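Local coordinates for nucleocapsid (Crimean-congo hemorrhagic fever virus, PDB 4AKL), which binds single- and double-stranded RNA, probably to package the viral genome, and probably also cuts double-stranded DNA without sequence specificity, at residues A[130-133]-A[134-138]; A[29-32]-A[33-37]; A[473-476]-A[477-480]; A[83-86]-A[87-90]; A[93-96]-A[97-101]. One frame throughout, in Å; residues are numbered along the deposited sequence.

Contact 1: A[130-133]-A[134-138]; sequences ALKW and RKDIG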
# COMPACT_ATOMS: atom_id res chain seq x y z
N ALA A 130 0.26 -9.93 -1.52
CA ALA A 130 1.36 -9.08 -1.98
C ALA A 130 2.69 -9.54 -1.41
O ALA A 130 3.69 -9.55 -2.09
CB ALA A 130 1.11 -7.62 -1.61
N LEU A 131 2.70 -9.91 -0.16
CA LEU A 131 3.91 -10.43 0.45
C LEU A 131 4.27 -11.81 -0.17
O LEU A 131 5.44 -12.06 -0.50
CB LEU A 131 3.78 -10.50 1.94
CG LEU A 131 3.64 -9.15 2.66
CD1 LEU A 131 3.11 -9.38 4.17
CD2 LEU A 131 4.95 -8.28 2.65
N LYS A 132 3.28 -12.66 -0.36
CA LYS A 132 3.51 -13.94 -1.01
C LYS A 132 4.10 -13.81 -2.42
O LYS A 132 5.07 -14.49 -2.75
CB LYS A 132 2.21 -14.76 -1.07
CG LYS A 132 2.40 -16.22 -1.61
CD LYS A 132 1.16 -17.08 -1.32
CE LYS A 132 1.12 -18.38 -2.20
NZ LYS A 132 2.41 -19.06 -2.17
N TRP A 133 3.50 -12.93 -3.23
CA TRP A 133 3.96 -12.66 -4.56
C TRP A 133 5.43 -12.27 -4.51
O TRP A 133 6.22 -12.84 -5.26
CB TRP A 133 3.11 -11.55 -5.16
CG TRP A 133 3.45 -11.09 -6.52
CD1 TRP A 133 2.92 -11.54 -7.71
CD2 TRP A 133 4.35 -10.06 -6.85
NE1 TRP A 133 3.45 -10.85 -8.77
CE2 TRP A 133 4.34 -9.92 -8.28
CE3 TRP A 133 5.18 -9.23 -6.10
CZ2 TRP A 133 5.13 -8.97 -8.95
CZ3 TRP A 133 5.98 -8.27 -6.77
CH2 TRP A 133 5.93 -8.16 -8.19
N ARG A 134 5.78 -11.31 -3.65
CA ARG A 134 7.16 -10.87 -3.50
C ARG A 134 8.13 -12.04 -3.13
O ARG A 134 9.16 -12.20 -3.76
CB ARG A 134 7.27 -9.77 -2.45
CG ARG A 134 6.68 -8.48 -2.90
CD ARG A 134 6.51 -7.53 -1.80
NE ARG A 134 6.19 -6.16 -2.35
CZ ARG A 134 7.03 -5.14 -2.47
NH1 ARG A 134 8.31 -5.22 -2.09
NH2 ARG A 134 6.58 -3.98 -2.95
N LYS A 135 7.76 -12.84 -2.13
CA LYS A 135 8.52 -14.01 -1.75
C LYS A 135 8.65 -15.05 -2.89
O LYS A 135 9.75 -15.49 -3.21
CB LYS A 135 7.88 -14.70 -0.52
CG LYS A 135 8.16 -14.02 0.87
CD LYS A 135 8.28 -15.07 2.03
CE LYS A 135 9.60 -15.92 1.94
NZ LYS A 135 9.93 -16.78 3.17
N ASP A 136 7.52 -15.44 -3.48
CA ASP A 136 7.50 -16.47 -4.52
C ASP A 136 8.35 -16.11 -5.74
O ASP A 136 9.06 -16.98 -6.24
CB ASP A 136 6.06 -16.79 -4.97
CG ASP A 136 5.24 -17.52 -3.87
OD1 ASP A 136 5.80 -17.89 -2.79
OD2 ASP A 136 4.03 -17.72 -4.08
N ILE A 137 8.31 -14.86 -6.21
CA ILE A 137 9.08 -14.51 -7.42
C ILE A 137 10.55 -14.04 -7.16
O ILE A 137 11.27 -13.66 -8.11
CB ILE A 137 8.29 -13.48 -8.34
CG1 ILE A 137 8.34 -12.01 -7.78
CG2 ILE A 137 6.87 -13.96 -8.56
CD1 ILE A 137 7.78 -10.94 -8.77
N GLY A 138 10.97 -14.07 -5.89
CA GLY A 138 12.24 -13.45 -5.49
C GLY A 138 12.33 -11.97 -5.81
O GLY A 138 13.31 -11.52 -6.37
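Ile137 lays its CD1 methyl over one face of the Trp133 indole. Ile137 CD1 sits 3.4 Å from the centroid of the Trp133 six-membered ring, a CH-pi contact. Its nearest ring atom is Trp133 CZ2, 3.3 Å from Ile137 CD1. Ile137 CG1 lies between its backbone N and carbonyl carbon (chi1 77°), and from there CD1 extends over the indole. At the edge of the same ring, in its plane, lies Arg134 CG, 3.6 Å from Trp133 CE3. On the exposed side of the helix, Lys132 NZ forms a salt bridge with Asp136 OD2 at 2.8 Å, on the oxygen's syn lone pair. The lysine chain runs extended and bends only at chi4 (48°), which turns NZ to the carboxylate. The Trp133-Ile137 and Lys132-Asp136 pairs each span one turn near the end of helix 120-136. The helix closes in a Schellman motif, with Gly138 at positive phi and its N bonded to Lys135 O at 3.3 Å. Backbone bonds hold the last turn, including Asp136 N to Lys132 O at 2.7 Å and Ile137 N to Trp133 O at 3.1 Å. Farther out, Asp136 OD2 also accepts from Trp95 NE1, so one oxygen serves two donors. Trp133 NE1 is bonded to Gly92 O, and its ring meets Trp95 and Phe308 edge-to-face. The Arg134 guanidinium turns to a salt bridge with Asp305 and a hydrogen bond to Phe466 O.

Contact 2: A[29-32]-A[33-37]; sequences TYTN and SYSFC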
# COMPACT_ATOMS: atom_id res chain seq x y z
N THR A 29 23.75 12.01 -6.02
CA THR A 29 23.93 13.21 -5.22
C THR A 29 22.64 13.52 -4.46
O THR A 29 22.66 13.78 -3.25
CB THR A 29 24.26 14.44 -6.11
OG1 THR A 29 25.16 14.04 -7.16
CG2 THR A 29 24.89 15.56 -5.30
N TYR A 30 21.52 13.50 -5.19
CA TYR A 30 20.21 13.90 -4.61
C TYR A 30 19.22 12.78 -4.51
O TYR A 30 18.10 13.03 -4.08
CB TYR A 30 19.59 15.06 -5.42
CG TYR A 30 20.51 16.24 -5.50
CD1 TYR A 30 20.75 17.01 -4.38
CD2 TYR A 30 21.16 16.56 -6.68
CE1 TYR A 30 21.60 18.09 -4.42
CE2 TYR A 30 22.04 17.65 -6.74
CZ TYR A 30 22.24 18.41 -5.61
OH TYR A 30 23.10 19.49 -5.66
N THR A 31 19.62 11.57 -4.89
CA THR A 31 18.73 10.43 -4.89
C THR A 31 19.34 9.27 -4.15
O THR A 31 20.54 9.13 -4.15
CB THR A 31 18.42 9.96 -6.30
OG1 THR A 31 19.63 9.74 -7.02
CG2 THR A 31 17.60 10.99 -7.04
N ASN A 32 18.50 8.45 -3.52
CA ASN A 32 18.92 7.25 -2.77
C ASN A 32 19.49 6.22 -3.69
O ASN A 32 20.55 5.66 -3.43
CB ASN A 32 17.77 6.62 -1.98
CG ASN A 32 17.21 7.55 -0.91
OD1 ASN A 32 17.95 8.31 -0.29
ND2 ASN A 32 15.90 7.49 -0.70
N SER A 33 18.79 5.99 -4.78
CA SER A 33 19.27 5.07 -5.77
C SER A 33 19.78 5.92 -6.94
O SER A 33 19.27 6.98 -7.19
CB SER A 33 18.12 4.10 -6.11
OG SER A 33 18.53 3.04 -6.89
N TYR A 34 20.84 5.47 -7.62
CA TYR A 34 21.39 6.18 -8.79
C TYR A 34 20.27 6.53 -9.82
O TYR A 34 19.36 5.72 -10.10
CB TYR A 34 22.46 5.37 -9.46
CG TYR A 34 23.86 5.52 -8.84
CD1 TYR A 34 24.64 6.61 -9.13
CD2 TYR A 34 24.37 4.56 -7.98
CE1 TYR A 34 25.95 6.75 -8.57
CE2 TYR A 34 25.64 4.67 -7.42
CZ TYR A 34 26.42 5.77 -7.72
OH TYR A 34 27.68 5.87 -7.15
N SER A 35 20.37 7.74 -10.36
CA SER A 35 19.36 8.29 -11.21
C SER A 35 19.94 9.33 -12.13
O SER A 35 21.17 9.57 -12.14
CB SER A 35 18.27 8.94 -10.33
OG SER A 35 18.73 10.16 -9.85
N PHE A 36 19.08 9.97 -12.90
CA PHE A 36 19.49 11.06 -13.81
C PHE A 36 19.46 12.45 -13.14
O PHE A 36 19.67 13.48 -13.81
CB PHE A 36 18.62 11.04 -15.09
CG PHE A 36 19.01 9.98 -16.07
CD1 PHE A 36 20.08 10.17 -16.92
CD2 PHE A 36 18.31 8.77 -16.12
CE1 PHE A 36 20.45 9.20 -17.81
CE2 PHE A 36 18.66 7.77 -17.01
CZ PHE A 36 19.74 7.97 -17.86
N CYS A 37 19.23 12.48 -11.83
CA CYS A 37 19.00 13.75 -11.12
C CYS A 37 20.29 14.51 -10.78
O CYS A 37 20.98 14.19 -9.82
CB CYS A 37 18.16 13.51 -9.83
SG CYS A 37 17.54 15.00 -9.07
O HOH W 1 21.07 12.46 -7.57
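Thr31 reaches across the turn to Ser33, Ser35 and Cys37. Thr31 CB lies 3.2 Å from Ser33 O. Two branches follow. OG1 stands between the backbone N and the carbonyl carbon (chi1 53°), which aims it across the turn. Thr31 OG1 donates to Ser33 O at 2.8 Å, tilted out of the carbonyl plane. Thr31 OG1 also accepts from Ser35 OG at 3.0 Å and from a water. One hydroxyl thus takes part in three hydrogen bonds. On the other branch, Thr31 CG2 lies 3.1 Å from Ser35 OG and also packs on Cys37 CB. This is an irregular turn in the loop between helices 10-24 and 45-52, and it holds an ST turn: Ser35 OG accepts from Cys37 N at 3.1 Å. Ser35 OG is therefore both donor and acceptor. The water bridges the two ends of the turn. The water accepts from Tyr30 N at 2.6 Å and donates to Cys37 O at 2.8 Å as well as to Thr31 OG1. Cys37 O lies at the edge of the Tyr30 ring. Outside the turn, Ser33 OG is hydrogen-bonded to Glu79 and Asn32 ND2 to Gln463 O. Backbone bonds tie Tyr30 to Arg417 and Asn32 to Asn415.

Contact 3: A[473-476]-A[477-480]; sequences KGNA and TSAN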
# COMPACT_ATOMS: atom_id res chain seq x y z
N LYS A 473 5.05 -0.56 11.96
CA LYS A 473 4.21 -0.36 13.14
C LYS A 473 4.33 1.07 13.65
O LYS A 473 5.42 1.67 13.66
CB LYS A 473 4.54 -1.40 14.27
CG LYS A 473 5.73 -2.34 13.95
CD LYS A 473 6.08 -3.43 14.95
CE LYS A 473 7.22 -4.36 14.38
NZ LYS A 473 6.90 -4.85 12.95
N GLY A 474 3.18 1.60 14.08
CA GLY A 474 3.08 2.93 14.67
C GLY A 474 2.18 3.84 13.85
O GLY A 474 1.49 3.41 12.96
N ASN A 475 2.21 5.12 14.20
CA ASN A 475 1.41 6.14 13.57
C ASN A 475 2.38 7.13 12.94
O ASN A 475 3.08 7.88 13.65
CB ASN A 475 0.51 6.80 14.64
CG ASN A 475 -0.38 7.93 14.08
OD1 ASN A 475 -0.77 7.93 12.89
ND2 ASN A 475 -0.71 8.90 14.95
N ALA A 476 2.48 7.09 11.61
CA ALA A 476 3.36 8.01 10.87
C ALA A 476 3.11 9.47 11.28
O ALA A 476 4.06 10.22 11.50
CB ALA A 476 3.16 7.86 9.37
N THR A 477 1.83 9.81 11.42
CA THR A 477 1.39 11.18 11.69
C THR A 477 1.70 11.75 13.09
O THR A 477 1.36 12.91 13.37
CB THR A 477 -0.12 11.31 11.40
OG1 THR A 477 -0.42 12.66 10.99
CG2 THR A 477 -0.97 10.91 12.60
N SER A 478 2.33 10.94 13.95
CA SER A 478 2.80 11.35 15.26
C SER A 478 4.22 11.90 15.21
O SER A 478 4.71 12.37 16.21
CB SER A 478 2.77 10.15 16.24
OG SER A 478 1.44 9.72 16.45
N ALA A 479 4.87 11.83 14.06
CA ALA A 479 6.26 12.26 13.95
C ALA A 479 6.49 13.69 14.43
O ALA A 479 5.67 14.57 14.19
CB ALA A 479 6.75 12.13 12.54
N ASN A 480 7.61 13.87 15.13
CA ASN A 480 8.10 15.18 15.49
C ASN A 480 8.90 15.79 14.33
O ASN A 480 9.98 15.32 13.97
CB ASN A 480 8.98 15.12 16.77
CG ASN A 480 8.17 14.78 18.02
OD1 ASN A 480 6.96 15.03 18.08
ND2 ASN A 480 8.83 14.21 19.02
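Thr477 and Asn475 meet through a methyl group and an amide. Thr477 CG2 lies 3.0 Å from Asn475 OD1 and 3.1 Å from Asn475 ND2. The methyl comes in near the outer edge of the amide, between its oxygen and nitrogen, at tight distances. The two side chains approach at a slant. In Thr477, CG2 falls between the backbone N and the carbonyl carbon, while OG1 is anti to the backbone N (chi1 -151°). It is therefore the methyl, not the hydroxyl, that faces the asparagine. Asn475 CG is also anti to its backbone N (chi1 179°), which brings the amide beside Thr477 and Ser478. Asn475 ND2 reaches Ser478 OG at 2.7 Å. The N-H points poorly at that oxygen, with an angle of 122°, and the bond is weak.

Ala476 contributes mainly backbone. Ala476 O accepts from Ala479 N at 3.1 Å, and Asn475 O accepts from Ser478 N at 3.2 Å. Both donors stand above the carbonyl planes. These two i to i+3 bonds define a short 3-10 turn. It lies in the loop that follows helix 450-460 and leads into strand 480-481, which pairs in parallel with strand 155-156. The turn is held between two helices. Thr477 packs on Leu170, Ile174 and Arg177 of helix 163-181. Ala476 packs on His456, Leu459 and Val460 of helix 450-460.

The shape of the turn thus rests on two backbone bonds. The asparagine amide adds a weak polar link and a close contact with the threonine methyl.

Contact 4: A[83-86]-A[87-90]; sequences ASST and GIVK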
# COMPACT_ATOMS: atom_id res chain seq x y z
N ALA A 83 12.18 -4.18 -11.80
CA ALA A 83 10.71 -4.34 -11.81
C ALA A 83 10.15 -4.56 -13.24
O ALA A 83 9.07 -5.04 -13.38
CB ALA A 83 10.04 -3.11 -11.12
N SER A 84 10.91 -4.18 -14.26
CA SER A 84 10.51 -4.28 -15.64
C SER A 84 11.35 -5.30 -16.41
O SER A 84 11.23 -5.37 -17.64
CB SER A 84 10.72 -2.93 -16.28
OG SER A 84 9.76 -1.97 -15.85
N SER A 85 12.22 -6.05 -15.71
CA SER A 85 13.12 -7.03 -16.34
C SER A 85 12.39 -8.21 -16.91
O SER A 85 11.30 -8.56 -16.44
CB SER A 85 14.17 -7.52 -15.33
OG SER A 85 13.57 -8.15 -14.23
N THR A 86 12.98 -8.84 -17.95
CA THR A 86 12.30 -9.96 -18.57
C THR A 86 11.92 -11.00 -17.55
O THR A 86 10.77 -11.54 -17.60
CB THR A 86 13.08 -10.60 -19.70
OG1 THR A 86 14.42 -10.88 -19.28
CG2 THR A 86 13.06 -9.63 -21.00
N GLY A 87 12.83 -11.26 -16.60
CA GLY A 87 12.62 -12.29 -15.55
C GLY A 87 11.48 -12.01 -14.59
O GLY A 87 10.64 -12.90 -14.29
N ILE A 88 11.44 -10.78 -14.09
CA ILE A 88 10.37 -10.37 -13.16
C ILE A 88 9.00 -10.20 -13.89
O ILE A 88 7.96 -10.62 -13.38
CB ILE A 88 10.81 -9.12 -12.39
CG1 ILE A 88 12.01 -9.47 -11.49
CG2 ILE A 88 9.63 -8.51 -11.63
CD1 ILE A 88 11.66 -10.41 -10.34
N VAL A 89 9.00 -9.62 -15.07
CA VAL A 89 7.77 -9.60 -15.91
C VAL A 89 7.14 -11.00 -16.10
O VAL A 89 5.91 -11.17 -15.91
CB VAL A 89 8.00 -8.86 -17.25
CG1 VAL A 89 6.85 -9.12 -18.29
CG2 VAL A 89 8.13 -7.34 -16.99
N LYS A 90 7.96 -12.00 -16.45
CA LYS A 90 7.45 -13.36 -16.61
C LYS A 90 6.94 -13.96 -15.30
O LYS A 90 5.84 -14.45 -15.21
CB LYS A 90 8.50 -14.32 -17.19
CG LYS A 90 8.55 -14.32 -18.70
CD LYS A 90 9.58 -15.33 -19.24
CE LYS A 90 11.00 -14.76 -19.23
NZ LYS A 90 12.05 -15.88 -19.35
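Ser85 caps the start of helix 86-98, where its side chain meets Ile88. It occupies the N-cap position, in the tight junction after helix 77-83. Ser85 OG accepts from Ile88 N at 3.4 Å. The bond is long and weak, although the N-H points fairly well at the oxygen (158°). OG gets there by standing between the backbone N and the carbonyl carbon of its own residue (chi1 60°). The same hydroxyl has a stronger partner earlier in the chain, Trp82 O. It therefore links the end of one helix to the start of the next.

The backbone bonds follow the ordinary i to i+4 pattern of a first helical turn. Val89 N donates to Ser85 O at 2.9 Å, and Lys90 N donates to Thr86 O at 3.1 Å.

Side-chain carbons pack against oxygens around the cap. Ile88 CG1 lies 3.4 Å from Ser85 OG, so the isoleucine covers the capping oxygen as well as offering its N-H. Val89 CG2 lies 3.4 Å from Ser85 O and a little farther from Ser84 O. Both Ile88 and Val89 also touch Tyr311 of helix 306-316, whose OH is hydrogen-bonded to Ala83 O.

Neighbours from the start of the chain join here too. Asn3 ND2 is bonded to Ser84 O, and backbone bonds tie Thr86 to Ile5 and Gly87 to Val7. On the exposed side, the Lys90 chain bends at chi3 and curls back over the first turn, bringing its CE within 3.6 Å of Thr86 O.

Contact 5: A[93-96]-A[97-101]; sequences LEWF and EKNTG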
# COMPACT_ATOMS: atom_id res chain seq x y z
N LEU A 93 3.79 -11.96 -13.79
CA LEU A 93 2.49 -12.24 -14.47
C LEU A 93 2.08 -13.68 -14.24
O LEU A 93 0.89 -13.98 -13.89
CB LEU A 93 2.58 -11.96 -15.96
CG LEU A 93 2.63 -10.49 -16.33
CD1 LEU A 93 3.05 -10.38 -17.77
CD2 LEU A 93 1.25 -9.73 -16.04
N GLU A 94 3.03 -14.60 -14.42
CA GLU A 94 2.70 -16.04 -14.22
C GLU A 94 2.17 -16.29 -12.81
O GLU A 94 1.27 -17.10 -12.61
CB GLU A 94 3.89 -16.94 -14.56
CG GLU A 94 3.65 -18.51 -14.56
CD GLU A 94 2.51 -19.04 -15.54
OE1 GLU A 94 1.93 -18.29 -16.36
OE2 GLU A 94 2.21 -20.26 -15.44
N TRP A 95 2.68 -15.55 -11.82
CA TRP A 95 2.23 -15.79 -10.45
C TRP A 95 0.67 -15.75 -10.30
O TRP A 95 0.10 -16.60 -9.63
CB TRP A 95 2.90 -14.82 -9.51
CG TRP A 95 2.63 -15.11 -8.04
CD1 TRP A 95 3.43 -15.82 -7.20
CD2 TRP A 95 1.50 -14.68 -7.27
NE1 TRP A 95 2.85 -15.87 -5.93
CE2 TRP A 95 1.68 -15.17 -5.94
CE3 TRP A 95 0.35 -13.93 -7.55
CZ2 TRP A 95 0.74 -14.95 -4.91
CZ3 TRP A 95 -0.60 -13.71 -6.51
CH2 TRP A 95 -0.39 -14.20 -5.22
N PHE A 96 0.01 -14.79 -10.94
CA PHE A 96 -1.47 -14.68 -10.90
C PHE A 96 -2.17 -15.90 -11.49
O PHE A 96 -3.18 -16.35 -10.97
CB PHE A 96 -1.93 -13.34 -11.55
CG PHE A 96 -1.52 -12.18 -10.73
CD1 PHE A 96 -2.28 -11.81 -9.64
CD2 PHE A 96 -0.33 -11.49 -11.01
CE1 PHE A 96 -1.89 -10.73 -8.83
CE2 PHE A 96 0.07 -10.43 -10.20
CZ PHE A 96 -0.71 -10.05 -9.12
N GLU A 97 -1.58 -16.45 -12.54
CA GLU A 97 -2.07 -17.67 -13.17
C GLU A 97 -1.96 -18.89 -12.23
O GLU A 97 -2.86 -19.73 -12.20
CB GLU A 97 -1.27 -17.94 -14.45
CG GLU A 97 -2.13 -18.42 -15.60
CD GLU A 97 -2.97 -17.30 -16.15
OE1 GLU A 97 -2.38 -16.37 -16.77
OE2 GLU A 97 -4.22 -17.35 -15.96
N LYS A 98 -0.86 -18.98 -11.50
CA LYS A 98 -0.63 -20.10 -10.53
C LYS A 98 -1.31 -19.91 -9.15
O LYS A 98 -1.38 -20.87 -8.38
CB LYS A 98 0.88 -20.33 -10.28
CG LYS A 98 1.64 -20.81 -11.50
CD LYS A 98 3.15 -20.44 -11.46
CE LYS A 98 3.90 -21.18 -10.36
NZ LYS A 98 5.39 -21.06 -10.52
N ASN A 99 -1.78 -18.70 -8.84
CA ASN A 99 -2.32 -18.36 -7.47
C ASN A 99 -3.71 -17.78 -7.43
O ASN A 99 -4.12 -17.19 -6.42
CB ASN A 99 -1.36 -17.43 -6.75
CG ASN A 99 -0.13 -18.14 -6.30
OD1 ASN A 99 -0.15 -18.84 -5.27
ND2 ASN A 99 0.95 -17.98 -7.04
N THR A 100 -4.43 -17.97 -8.53
CA THR A 100 -5.79 -17.47 -8.72
C THR A 100 -6.69 -17.82 -7.56
O THR A 100 -7.53 -17.02 -7.13
CB THR A 100 -6.37 -18.04 -10.07
OG1 THR A 100 -5.63 -17.52 -11.22
CG2 THR A 100 -7.83 -17.68 -10.22
N GLY A 101 -6.51 -19.04 -7.03
CA GLY A 101 -7.31 -19.51 -5.92
C GLY A 101 -7.11 -18.71 -4.66
O GLY A 101 -8.07 -18.54 -3.91
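Asn99 lies flat over the indole of Trp95. The amide and ring planes are 22° apart, and the groups are stacked. Asn99 CB sits over the six-membered ring, 3.6 Å from its centroid, as a CH-pi contact. Asn99 ND2 lies over the five-membered ring, 3.0 Å from Trp95 NE1; both are donors, so this is stacking and not a hydrogen bond. The amide is also tied down: Asn99 ND2 donates to Trp95 O at 3.1 Å, with that oxygen close to the amide plane. This bond fixes the rotation of the amide over the ring. Asn99 CG is anti to the carbonyl carbon (chi1 -73°), which places the amide back over the preceding turn. The Trp95 N-H has its own partner, Asp136 of helix 120-136.

Trp95 and Asn99 lie at the C-terminal end of helix 86-98; Asn99 is the first residue to leave helical geometry. Two bonds meet at Phe96 O. Thr100 OG1 donates to Phe96 O at 2.7 Å. The other bond, from Asn99 N, is weak. The Phe96 ring packs inward on Phe308 and Tyr315 of helix 306-316.

The solvent side is looser. Glu94 and Lys98 meet through their chains, with Glu94 CG 3.7 Å from Lys98 CD. Their charged ends stay apart, with Glu94 OE2 5.9 Å from Lys98 NZ. Glu94 OE1 and Glu97 OE1 are 4.7 Å apart; two like charges lie near each other, which is probably mildly unfavourable.

Side-chain donors from Asn99 and Thr100 thus satisfy carbonyls of the last turn, while the surface charges add little direct pairing.

Overall arrangement
Contacts 1, 4 and 5 form one cluster on the same side of the chain's centre. Contacts 4 and 5 take the start and end of helix 86-98, with centres about 15 Å apart. Contact 1, at the end of helix 120-136, lies about 11 Å from contact 5, centre to centre. They meet directly through the Asp136-Trp95 hydrogen bond and the packing of Trp133 on Trp95 and Phe96. Contact 1 touches contact 4 more lightly, through Ile137 and Ile88. Contacts 2 and 3 stand apart in separate loops, about 27 Å from each other between centres. Contact 3 lies across the chain's centre from contacts 4 and 5.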